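Uncharacterized conserved protein YjbQ/UPF0047 family, ortholog yugU B.subtilis (Clostridium acetobutylicum, PDB 1VMH) is of unknown function but belongs to the UPF0047 (YjbQ) family and forms a trimer of identical chains, with sodium bound in the crystal. Local coordinates at residues 60-66 / 123-129; 56-60 / 98-102. All blocks are in the same frame, centred on the assembly; numbering follows the deposited sequence.

Contact 1: 60-66 / 123-129; sequences GITINEN and WQGIYFT
The carbonyl oxygen of Trp123 is held twice by the end of segment 60-66: Asn66 N bonds to Trp123 O at 3.0 Å, from above the carbonyl plane, and the CA-H of Glu65 points at the same oxygen. From here the two strands run back as an antiparallel ladder. Its hydrogen-bonded pairs are Asn64–Gly125, Thr62–Tyr127 and Gly60–Thr129, and its shortest bond runs from Thr129 N to Gly60 O (2.8 Å). This pairing joins 124-130, the middle strand of a three-stranded sheet, to 59-65, which flanks it on the side away from 28-31. One face carries Ile61, Ile63, Ile126 and Phe128. There Ile63 CG2 presses on Gln124 CG at 3.3 Å, while the Ile63 and Ile126 side chains also reach Ile111. On the other face the side chains of Thr62 and Thr129 cross at about a right angle and touch through their methyls, Thr62 CG2 to Thr129 CG2 3.6 Å. A chi1 of -162° sets Thr62 OG1 opposite the backbone N, and OG1 bonds to Ser103 of the second subunit. The Tyr127 ring presents its edge to Glu65 O, 3.0 Å from Tyr127 OH, though the hydroxyl proton has another possible acceptor.

Contact 2: 56-60 / 98-102; sequences HTTAG and AHIKA
A type I turn from His56 to Ala59, leading into strand 59-65, lies against helix 96-105, with Thr57 and Thr58 meeting His99 and the two alanines Ala98 and Ala102. The Thr58 methyl sits squarely over the imidazole in a CH-pi contact: Thr58 CG2 is 3.5 Å from the centroid of the His99 ring and 13° off its normal. A chi1 of 52° places this methyl beside the backbone N of Thr58, and OG1 goes instead to Arg137. Thr57 runs alongside the same ring, its OG1 3.2 Å from His99 CE1. The helix supplies its small residues one turn apart, Ala98 and Ala102, linked by the backbone bond from Ala102 N to Ala98 O. Both aim their methyls at the turn, which is consistent with the close approach of helix and turn, Thr58 CA to His99 CA 4.7 Å. Ala98 CB rests on Thr58 CB at 3.8 Å. Ala102 CB touches two carbonyls, lying 3.4 Å from Thr57 O and the same distance from Ala59 O. Farther along, a water lies 3.1 Å from Ala59 O and near Ala102 O as well, but the link to Ala102 is weak. The Ala98 methyl also packs on Phe131, and the side chain of His99 on Val71 of the third subunit.

Contact 1 and contact 2 share Gly60, just past the point where the turn His56–Ala59 runs into strand 59-65, which pairs with 123-129; their centres are about 15 Å apart. At the junction Ala59 CB packs against Phe128 CZ at 3.6 Å, and the ring end of Phe128 also meets His56. No active site is identified, but a sodium ion lies about 8 Å from the side chain of Thr62 and about 10 Å from that of Ala102. The two contacts also meet between subunits: Asn64 ND2 in contact 1 donates to His99 O in contact 2 of the second subunit, while His99 O of this chain accepts from Asn64 of the third subunit.

Contact 1: 60-66 / 123-129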
ATOM      1  N   GLY A  60      -8.352   1.459   7.258  1.00 14.43           N
ATOM      2  CA  GLY A  60      -7.740   1.246   5.968  1.00 13.17           C
ATOM      3  C   GLY A  60      -8.378   0.069   5.259  1.00 13.21           C
ATOM      4  O   GLY A  60      -9.465  -0.409   5.643  1.00 13.34           O
ATOM      5  N   ILE A  61      -7.733  -0.331   4.164  1.00 11.36           N
ATOM      6  CA  ILE A  61      -8.188  -1.463   3.344  1.00 11.43           C
ATOM      7  C   ILE A  61      -7.009  -2.399   3.142  1.00 12.44           C
ATOM      8  O   ILE A  61      -5.902  -1.946   2.866  1.00 12.99           O
ATOM      9  CB  ILE A  61      -8.688  -1.021   1.949  1.00 12.52           C
ATOM     10  CG1 ILE A  61      -9.727   0.115   2.055  1.00 14.60           C
ATOM     11  CG2 ILE A  61      -9.217  -2.207   1.161  1.00 13.96           C
ATOM     12  CD1 ILE A  61     -11.071  -0.203   2.648  1.00 15.00           C
ATOM     13  N   THR A  62      -7.211  -3.694   3.294  1.00 12.34           N
ATOM     14  CA  THR A  62      -6.186  -4.656   2.932  1.00 13.30           C
ATOM     15  C   THR A  62      -6.800  -5.864   2.261  1.00 12.14           C
ATOM     16  O   THR A  62      -8.012  -5.999   2.236  1.00 13.79           O
ATOM     17  CB  THR A  62      -5.356  -5.130   4.150  1.00 13.89           C
ATOM     18  OG1 THR A  62      -4.126  -5.733   3.671  1.00 13.49           O
ATOM     19  CG2 THR A  62      -6.120  -6.086   5.015  1.00 14.49           C
ATOM     20  N   ILE A  63      -5.981  -6.730   1.693  1.00 13.08           N
ATOM     21  CA  ILE A  63      -6.473  -7.995   1.057  1.00 12.33           C
ATOM     22  C   ILE A  63      -5.702  -9.101   1.724  1.00 13.07           C
ATOM     23  O   ILE A  63      -4.470  -9.034   1.759  1.00 14.22           O
ATOM     24  CB  ILE A  63      -6.267  -7.951  -0.463  1.00 14.14           C
ATOM     25  CG1 ILE A  63      -7.112  -6.809  -1.071  1.00 14.32           C
ATOM     26  CG2 ILE A  63      -6.596  -9.272  -1.123  1.00 14.84           C
ATOM     27  CD1 ILE A  63      -7.070  -6.623  -2.583  1.00 16.48           C
ATOM     28  N   ASN A  64      -6.380 -10.109   2.249  1.00 12.17           N
ATOM     29  CA  ASN A  64      -5.658 -11.144   2.963  1.00 13.58           C
ATOM     30  C   ASN A  64      -6.563 -12.359   3.109  1.00 13.91           C
ATOM     31  O   ASN A  64      -7.641 -12.422   2.519  1.00 13.51           O
ATOM     32  CB  ASN A  64      -5.063 -10.627   4.289  1.00 16.13           C
ATOM     33  CG  ASN A  64      -3.725 -11.276   4.628  1.00 13.74           C
ATOM     34  OD1 ASN A  64      -3.655 -12.497   4.761  1.00 13.86           O
ATOM     35  ND2 ASN A  64      -2.658 -10.467   4.740  1.00 16.19           N
ATOM     36  N   GLU A  65      -6.098 -13.343   3.872  1.00 12.84           N
ATOM     37  CA  GLU A  65      -6.823 -14.594   4.132  1.00 14.75           C
ATOM     38  C   GLU A  65      -8.232 -14.326   4.638  1.00 15.43           C
ATOM     39  O   GLU A  65      -8.400 -13.588   5.619  1.00 15.39           O
ATOM     40  CB  GLU A  65      -6.055 -15.373   5.196  1.00 16.24           C
ATOM     41  CG  GLU A  65      -6.805 -16.517   5.864  1.00 19.00           C
ATOM     42  CD  GLU A  65      -6.998 -17.688   4.946  1.00 17.87           C
ATOM     43  OE1 GLU A  65      -6.043 -18.059   4.231  1.00 18.31           O
ATOM     44  OE2 GLU A  65      -8.112 -18.234   4.912  1.00 17.54           O
ATOM     45  N   ASN A  66      -9.213 -14.992   4.025  1.00 14.31           N
ATOM     46  CA  ASN A  66     -10.605 -14.741   4.365  1.00 13.21           C
ATOM     47  C   ASN A  66     -11.371 -15.928   4.887  1.00 13.79           C
ATOM     48  O   ASN A  66     -12.600 -15.853   4.986  1.00 14.22           O
ATOM     49  CB  ASN A  66     -11.334 -14.176   3.111  1.00 15.13           C
ATOM     50  CG  ASN A  66     -11.477 -15.210   2.021  1.00 14.80           C
ATOM     51  OD1 ASN A  66     -10.968 -16.319   2.156  1.00 20.05           O
ATOM     52  ND2 ASN A  66     -12.244 -14.884   0.950  1.00 23.58           N
ATOM     53  N   TRP A 123      -8.854 -18.192  -1.191  1.00 14.84           N
ATOM     54  CA  TRP A 123      -9.138 -17.636   0.121  1.00 13.72           C
ATOM     55  C   TRP A 123      -8.543 -16.226   0.320  1.00 13.31           C
ATOM     56  O   TRP A 123      -8.030 -15.919   1.391  1.00 14.34           O
ATOM     57  CB  TRP A 123      -8.673 -18.636   1.225  1.00 14.72           C
ATOM     58  CG  TRP A 123      -9.353 -20.010   1.142  1.00 15.75           C
ATOM     59  CD1 TRP A 123      -8.759 -21.225   0.976  1.00 21.86           C
ATOM     60  CD2 TRP A 123     -10.760 -20.249   1.119  1.00 15.93           C
ATOM     61  NE1 TRP A 123      -9.716 -22.218   0.904  1.00 19.11           N
ATOM     62  CE2 TRP A 123     -10.952 -21.648   0.996  1.00 16.10           C
ATOM     63  CE3 TRP A 123     -11.892 -19.413   1.238  1.00 16.83           C
ATOM     64  CZ2 TRP A 123     -12.223 -22.226   0.963  1.00 21.81           C
ATOM     65  CZ3 TRP A 123     -13.165 -20.004   1.210  1.00 22.72           C
ATOM     66  CH2 TRP A 123     -13.310 -21.390   1.073  1.00 19.69           C
ATOM     67  N   GLN A 124      -8.594 -15.421  -0.744  1.00 13.71           N
ATOM     68  CA  GLN A 124      -8.157 -14.077  -0.710  1.00 11.72           C
ATOM     69  C   GLN A 124      -9.382 -13.165  -0.737  1.00 12.66           C
ATOM     70  O   GLN A 124     -10.154 -13.157  -1.657  1.00 14.82           O
ATOM     71  CB  GLN A 124      -7.228 -13.820  -1.894  1.00 14.67           C
ATOM     72  CG  GLN A 124      -6.570 -12.499  -1.833  1.00 15.06           C
ATOM     73  CD  GLN A 124      -5.647 -12.244  -3.008  1.00 13.86           C
ATOM     74  OE1 GLN A 124      -6.001 -12.480  -4.183  1.00 13.72           O
ATOM     75  NE2 GLN A 124      -4.489 -11.658  -2.713  1.00 13.98           N
ATOM     76  N   GLY A 125      -9.538 -12.352   0.309  1.00 12.41           N
ATOM     77  CA  GLY A 125     -10.672 -11.419   0.464  1.00 13.01           C
ATOM     78  C   GLY A 125     -10.236 -10.015   0.739  1.00 12.30           C
ATOM     79  O   GLY A 125      -9.098  -9.777   1.094  1.00 13.44           O
ATOM     80  N   ILE A 126     -11.179  -9.098   0.548  1.00 12.86           N
ATOM     81  CA  ILE A 126     -10.964  -7.658   0.677  1.00 12.91           C
ATOM     82  C   ILE A 126     -11.542  -7.235   2.005  1.00 13.95           C
ATOM     83  O   ILE A 126     -12.708  -7.562   2.304  1.00 13.36           O
ATOM     84  CB  ILE A 126     -11.654  -6.882  -0.426  1.00 14.59           C
ATOM     85  CG1 ILE A 126     -11.231  -7.351  -1.823  1.00 15.89           C
ATOM     86  CG2 ILE A 126     -11.350  -5.394  -0.240  1.00 14.71           C
ATOM     87  CD1 ILE A 126     -12.262  -7.037  -2.903  1.00 18.55           C
ATOM     88  N   TYR A 127     -10.739  -6.568   2.845  1.00 13.97           N
ATOM     89  CA  TYR A 127     -11.107  -6.177   4.186  1.00 12.81           C
ATOM     90  C   TYR A 127     -11.030  -4.698   4.442  1.00 11.95           C
ATOM     91  O   TYR A 127     -10.076  -4.036   4.059  1.00 13.45           O
ATOM     92  CB  TYR A 127     -10.156  -6.821   5.169  1.00 14.04           C
ATOM     93  CG  TYR A 127     -10.383  -8.264   5.429  1.00 13.21           C
ATOM     94  CD1 TYR A 127     -11.396  -8.660   6.282  1.00 14.40           C
ATOM     95  CD2 TYR A 127      -9.574  -9.227   4.883  1.00 15.61           C
ATOM     96  CE1 TYR A 127     -11.607  -9.987   6.571  1.00 14.16           C
ATOM     97  CE2 TYR A 127      -9.760 -10.553   5.192  1.00 19.58           C
ATOM     98  CZ  TYR A 127     -10.785 -10.916   6.030  1.00 16.97           C
ATOM     99  OH  TYR A 127     -10.986 -12.258   6.367  1.00 19.40           O
ATOM    100  N   PHE A 128     -12.066  -4.167   5.075  1.00 12.27           N
ATOM    101  CA  PHE A 128     -11.980  -2.896   5.790  1.00 12.20           C
ATOM    102  C   PHE A 128     -11.313  -3.165   7.148  1.00 13.82           C
ATOM    103  O   PHE A 128     -11.773  -4.044   7.892  1.00 13.78           O
ATOM    104  CB  PHE A 128     -13.393  -2.379   6.025  1.00 13.61           C
ATOM    105  CG  PHE A 128     -13.471  -1.022   6.630  1.00 13.89           C
ATOM    106  CD1 PHE A 128     -13.392  -0.845   7.973  1.00 12.52           C
ATOM    107  CD2 PHE A 128     -13.641   0.107   5.838  1.00 14.13           C
ATOM    108  CE1 PHE A 128     -13.467   0.433   8.541  1.00 14.10           C
ATOM    109  CE2 PHE A 128     -13.746   1.355   6.409  1.00 15.67           C
ATOM    110  CZ  PHE A 128     -13.640   1.518   7.735  1.00 15.10           C
ATOM    111  N   THR A 129     -10.211  -2.460   7.461  1.00 13.31           N
ATOM    112  CA  THR A 129      -9.450  -2.664   8.681  1.00 13.18           C
ATOM    113  C   THR A 129      -9.722  -1.481   9.633  1.00 13.32           C
ATOM    114  O   THR A 129      -9.165  -0.380   9.477  1.00 13.80           O
ATOM    115  CB  THR A 129      -7.918  -2.838   8.433  1.00 14.04           C
ATOM    116  OG1 THR A 129      -7.384  -1.647   7.841  1.00 14.30           O
ATOM    117  CG2 THR A 129      -7.700  -3.934   7.372  1.00 14.85           C
TER
HETATM  118  O   HOH W   1      -3.351 -10.956  -0.110  1.00 13.40           O
HETATM  119  O   HOH W   2      -5.355 -17.419   1.818  1.00 21.86           O

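Contact 2: 56-60 / 98-102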
ATOM      1  N   HIS A  56     -11.445   7.275   5.952  1.00 12.31           N
ATOM      2  CA  HIS A  56     -11.165   7.474   7.359  1.00 12.97           C
ATOM      3  C   HIS A  56      -9.679   7.320   7.634  1.00 12.91           C
ATOM      4  O   HIS A  56      -9.087   6.337   7.236  1.00 15.03           O
ATOM      5  CB  HIS A  56     -11.933   6.425   8.147  1.00 14.43           C
ATOM      6  CG  HIS A  56     -13.397   6.446   7.853  1.00 15.70           C
ATOM      7  ND1 HIS A  56     -14.211   7.485   8.253  1.00 13.81           N
ATOM      8  CD2 HIS A  56     -14.200   5.555   7.221  1.00 14.78           C
ATOM      9  CE1 HIS A  56     -15.452   7.238   7.846  1.00 14.22           C
ATOM     10  NE2 HIS A  56     -15.472   6.068   7.239  1.00 15.87           N
ATOM     11  N   THR A  57      -9.097   8.245   8.369  1.00 13.12           N
ATOM     12  CA  THR A  57      -7.669   8.233   8.646  1.00 12.80           C
ATOM     13  C   THR A  57      -7.247   7.271   9.759  1.00 12.89           C
ATOM     14  O   THR A  57      -6.062   7.111   9.980  1.00 13.64           O
ATOM     15  CB  THR A  57      -7.173   9.622   8.921  1.00 14.41           C
ATOM     16  OG1 THR A  57      -7.869  10.141  10.044  1.00 15.75           O
ATOM     17  CG2 THR A  57      -7.377  10.513   7.711  1.00 16.99           C
ATOM     18  N   THR A  58      -8.221   6.631  10.412  1.00 13.89           N
ATOM     19  CA  THR A  58      -7.971   5.637  11.464  1.00 14.65           C
ATOM     20  C   THR A  58      -8.507   4.261  11.078  1.00 13.77           C
ATOM     21  O   THR A  58      -8.703   3.390  11.923  1.00 14.56           O
ATOM     22  CB  THR A  58      -8.535   6.087  12.775  1.00 14.43           C
ATOM     23  OG1 THR A  58      -9.902   6.450  12.566  1.00 14.64           O
ATOM     24  CG2 THR A  58      -7.756   7.272  13.309  1.00 13.50           C
ATOM     25  N   ALA A  59      -8.666   4.045   9.767  1.00 12.84           N
ATOM     26  CA  ALA A  59      -9.001   2.750   9.216  1.00 13.73           C
ATOM     27  C   ALA A  59      -8.329   2.649   7.828  1.00 14.49           C
ATOM     28  O   ALA A  59      -7.800   3.622   7.301  1.00 14.40           O
ATOM     29  CB  ALA A  59     -10.479   2.562   9.139  1.00 14.63           C
ATOM     30  N   GLY A  60      -8.352   1.459   7.258  1.00 14.43           N
ATOM     31  CA  GLY A  60      -7.740   1.246   5.968  1.00 13.17           C
ATOM     32  C   GLY A  60      -8.378   0.069   5.259  1.00 13.21           C
ATOM     33  O   GLY A  60      -9.465  -0.409   5.643  1.00 13.34           O
ATOM     34  N   ALA A  98      -3.827   4.036  15.773  1.00 12.77           N
ATOM     35  CA  ALA A  98      -4.766   3.752  14.677  1.00 13.33           C
ATOM     36  C   ALA A  98      -4.332   4.462  13.398  1.00 13.90           C
ATOM     37  O   ALA A  98      -4.427   3.891  12.308  1.00 13.67           O
ATOM     38  CB  ALA A  98      -6.152   4.153  15.044  1.00 13.04           C
ATOM     39  N   HIS A  99      -3.899   5.716  13.517  1.00 12.88           N
ATOM     40  CA  HIS A  99      -3.404   6.448  12.354  1.00 12.72           C
ATOM     41  C   HIS A  99      -2.205   5.712  11.706  1.00 14.05           C
ATOM     42  O   HIS A  99      -2.092   5.643  10.461  1.00 14.25           O
ATOM     43  CB  HIS A  99      -2.988   7.874  12.724  1.00 14.26           C
ATOM     44  CG  HIS A  99      -4.131   8.793  13.003  1.00 13.11           C
ATOM     45  ND1 HIS A  99      -4.933   9.296  11.996  1.00 15.72           N
ATOM     46  CD2 HIS A  99      -4.613   9.308  14.158  1.00 14.21           C
ATOM     47  CE1 HIS A  99      -5.855  10.080  12.533  1.00 15.36           C
ATOM     48  NE2 HIS A  99      -5.686  10.112  13.839  1.00 15.33           N
ATOM     49  N   ILE A 100      -1.324   5.155  12.557  1.00 12.21           N
ATOM     50  CA  ILE A 100      -0.140   4.459  12.056  1.00 13.86           C
ATOM     51  C   ILE A 100      -0.564   3.197  11.326  1.00 13.87           C
ATOM     52  O   ILE A 100      -0.128   2.928  10.210  1.00 14.17           O
ATOM     53  CB  ILE A 100       0.815   4.096  13.192  1.00 14.46           C
ATOM     54  CG1 ILE A 100       1.444   5.361  13.784  1.00 15.43           C
ATOM     55  CG2 ILE A 100       1.894   3.152  12.718  1.00 17.26           C
ATOM     56  CD1 ILE A 100       1.997   5.142  15.149  1.00 17.90           C
ATOM     57  N   LYS A 101      -1.394   2.406  11.975  1.00 13.26           N
ATOM     58  CA  LYS A 101      -1.801   1.157  11.376  1.00 13.60           C
ATOM     59  C   LYS A 101      -2.593   1.360  10.087  1.00 12.67           C
ATOM     60  O   LYS A 101      -2.471   0.583   9.140  1.00 14.08           O
ATOM     61  CB  LYS A 101      -2.565   0.300  12.383  1.00 14.00           C
ATOM     62  CG  LYS A 101      -1.670  -0.129  13.531  1.00 14.87           C
ATOM     63  CD  LYS A 101      -2.330  -1.032  14.577  1.00 20.10           C
ATOM     64  CE  LYS A 101      -3.376  -0.363  15.372  1.00 19.83           C
ATOM     65  NZ  LYS A 101      -3.902  -1.255  16.535  1.00 15.64           N
ATOM     66  N   ALA A 102      -3.415   2.396  10.063  1.00 13.06           N
ATOM     67  CA  ALA A 102      -4.133   2.752   8.856  1.00 14.52           C
ATOM     68  C   ALA A 102      -3.165   2.994   7.684  1.00 13.34           C
ATOM     69  O   ALA A 102      -3.394   2.490   6.550  1.00 14.73           O
ATOM     70  CB  ALA A 102      -5.003   3.993   9.120  1.00 15.32           C
TER
HETATM   71  O   HOH W   3      -5.395   4.240   5.463  1.00 15.12           O